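Local coordinates for protein putative NADPH:quinone reductase (Bacillus thuringiensis, PDB 3GMS) that probably catalyses the NADPH-dependent reduction of quinones, as a member of the medium-chain dehydrogenase/reductase superfamily, at residues 25-30 and 34-39. Residues are numbered along the deposited sequence; the frame is centred on the assembly and turned at random.
Sequences KNIEPL and EVFVRM
Phe36 reaches from strand 34-43 to two apolar residues of the loop after strand 20-26, which meet it at different places along its length: Ile27, whose CB points at the strand, and Leu30, which brings only its methyls over to it. With CG anti to the backbone N (chi1 178°), the phenyl group extends far enough to meet Ile27 at its outer end: CG2 of Ile27 sits 3.8 Å from CE1 of Phe36 and 3.9 Å from CZ. Leu30 takes the inner end, its side chain running at about a right angle to that of Phe36. Both of its methyls, CD1 and CD2, lie 3.7 Å from CB of Phe36, and CD2 also touches ring atom CD1 of Phe36 at 3.8 Å. Tyr102, on the neighbouring strand 102-106, stacks on the Phe36 ring, and Lys104 of that strand packs against Leu30 as well.

Glu34 brings a carboxylate to the contact. Its extended chain carries the group across to the loop, where OE1 comes within 3.5 Å of CA of Leu30 but finds its hydrogen-bonding partner in the backbone N of Lys31, just past the 25-30 segment.

Between the two segments themselves the attachment is thus van der Waals contact: Ile27 and Leu30 pack against an aromatic side chain of the GroES-like domain's sheet, while the Glu34 carboxylate, by binding the backbone at Lys31, ties the turn to the start of the strand it leads into.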
loop_
_atom_site.group_PDB
_atom_site.type_symbol
_atom_site.label_atom_id
_atom_site.label_comp_id
_atom_site.label_asym_id
_atom_site.label_seq_id
_atom_site.Cartn_x
_atom_site.Cartn_y
_atom_site.Cartn_z
ATOM N N LYS A 25 13.646 17.911 16.646
ATOM C CA LYS A 25 14.883 17.218 16.993
ATOM C C LYS A 25 16.056 17.919 16.360
ATOM O O LYS A 25 15.929 18.517 15.289
ATOM C CB LYS A 25 14.868 15.754 16.528
ATOM C CG LYS A 25 15.016 15.551 14.993
ATOM C CD LYS A 25 14.738 14.106 14.556
ATOM C CE LYS A 25 15.183 13.837 13.096
ATOM N NZ LYS A 25 14.676 12.500 12.649
ATOM N N ASN A 26 17.211 17.827 17.013
ATOM C CA ASN A 26 18.424 18.265 16.364
ATOM C C ASN A 26 18.846 17.325 15.238
ATOM O O ASN A 26 18.701 16.135 15.360
ATOM C CB ASN A 26 19.556 18.420 17.381
ATOM C CG ASN A 26 20.681 19.233 16.826
ATOM O OD1 ASN A 26 21.781 18.724 16.601
ATOM N ND2 ASN A 26 20.391 20.487 16.512
ATOM N N ILE A 27 19.378 17.871 14.149
ATOM C CA ILE A 27 19.752 17.071 12.984
ATOM C C ILE A 27 21.188 16.582 13.111
ATOM O O ILE A 27 22.092 17.399 13.181
ATOM C CB ILE A 27 19.586 17.865 11.694
ATOM C CG1 ILE A 27 18.111 18.298 11.529
ATOM C CG2 ILE A 27 20.072 17.052 10.490
ATOM C CD1 ILE A 27 17.137 17.149 11.598
ATOM N N GLU A 28 21.374 15.261 13.170
ATOM C CA GLU A 28 22.701 14.653 13.340
ATOM C C GLU A 28 23.450 14.649 12.003
ATOM O O GLU A 28 22.834 14.753 10.953
ATOM C CB GLU A 28 22.595 13.224 13.913
ATOM C CG GLU A 28 21.855 13.135 15.253
ATOM C CD GLU A 28 21.264 11.729 15.556
ATOM O OE1 GLU A 28 21.662 10.741 14.906
ATOM O OE2 GLU A 28 20.406 11.606 16.467
ATOM N N PRO A 29 24.795 14.548 12.034
ATOM C CA PRO A 29 25.572 14.384 10.800
ATOM C C PRO A 29 25.193 13.121 10.030
ATOM O O PRO A 29 24.756 12.136 10.631
ATOM C CB PRO A 29 27.019 14.259 11.316
ATOM C CG PRO A 29 27.034 15.057 12.567
ATOM C CD PRO A 29 25.674 14.800 13.200
ATOM N N LEU A 30 25.371 13.152 8.713
ATOM C CA LEU A 30 24.990 12.040 7.835
ATOM C C LEU A 30 26.039 10.929 7.825
ATOM O O LEU A 30 27.231 11.214 7.854
ATOM C CB LEU A 30 24.798 12.547 6.405
ATOM C CG LEU A 30 23.792 13.668 6.156
ATOM C CD1 LEU A 30 23.630 13.880 4.664
ATOM C CD2 LEU A 30 22.449 13.344 6.779
ATOM N N GLU A 34 24.166 7.526 3.414
ATOM C CA GLU A 34 22.827 8.106 3.675
ATOM C C GLU A 34 22.453 9.246 2.733
ATOM O O GLU A 34 23.314 9.987 2.241
ATOM C CB GLU A 34 22.725 8.649 5.095
ATOM C CG GLU A 34 22.677 7.622 6.198
ATOM C CD GLU A 34 22.308 8.233 7.549
ATOM O OE1 GLU A 34 22.875 9.286 7.948
ATOM O OE2 GLU A 34 21.443 7.638 8.212
ATOM N N VAL A 35 21.146 9.388 2.502
ATOM C CA VAL A 35 20.617 10.482 1.689
ATOM C C VAL A 35 19.656 11.237 2.622
ATOM O O VAL A 35 18.927 10.599 3.363
ATOM C CB VAL A 35 19.925 9.924 0.411
ATOM C CG1 VAL A 35 19.236 11.033 -0.379
ATOM C CG2 VAL A 35 20.991 9.211 -0.470
ATOM N N PHE A 36 19.693 12.571 2.593
ATOM C CA PHE A 36 18.961 13.408 3.538
ATOM C C PHE A 36 17.929 14.212 2.721
ATOM O O PHE A 36 18.314 15.004 1.845
ATOM C CB PHE A 36 19.984 14.325 4.249
ATOM C CG PHE A 36 19.379 15.299 5.224
ATOM C CD1 PHE A 36 18.963 14.875 6.465
ATOM C CD2 PHE A 36 19.265 16.660 4.901
ATOM C CE1 PHE A 36 18.422 15.769 7.364
ATOM C CE2 PHE A 36 18.725 17.556 5.786
ATOM C CZ PHE A 36 18.307 17.116 7.028
ATOM N N VAL A 37 16.627 14.011 2.984
ATOM C CA VAL A 37 15.618 14.470 2.056
ATOM C C VAL A 37 14.604 15.360 2.782
ATOM O O VAL A 37 14.039 14.959 3.825
ATOM C CB VAL A 37 14.897 13.216 1.455
ATOM C CG1 VAL A 37 13.739 13.648 0.554
ATOM C CG2 VAL A 37 15.910 12.348 0.649
ATOM N N ARG A 38 14.399 16.576 2.275
ATOM C CA ARG A 38 13.355 17.458 2.834
ATOM C C ARG A 38 12.012 17.032 2.212
ATOM O O ARG A 38 11.829 17.175 1.008
ATOM C CB ARG A 38 13.652 18.946 2.520
ATOM C CG ARG A 38 12.497 19.919 2.926
ATOM C CD ARG A 38 12.801 21.411 2.577
ATOM N NE ARG A 38 13.335 21.552 1.215
ATOM C CZ ARG A 38 12.614 21.746 0.113
ATOM N NH1 ARG A 38 11.290 21.830 0.175
ATOM N NH2 ARG A 38 13.231 21.854 -1.062
ATOM N N MET A 39 11.087 16.519 3.031
ATOM C CA MET A 39 9.780 15.995 2.539
ATOM C C MET A 39 8.828 17.089 2.039
ATOM O O MET A 39 8.771 18.193 2.592
ATOM C CB MET A 39 9.100 15.188 3.646
ATOM C CG MET A 39 9.886 13.895 4.081
ATOM S SD MET A 39 10.415 12.816 2.721
ATOM C CE MET A 39 8.759 12.133 2.311
#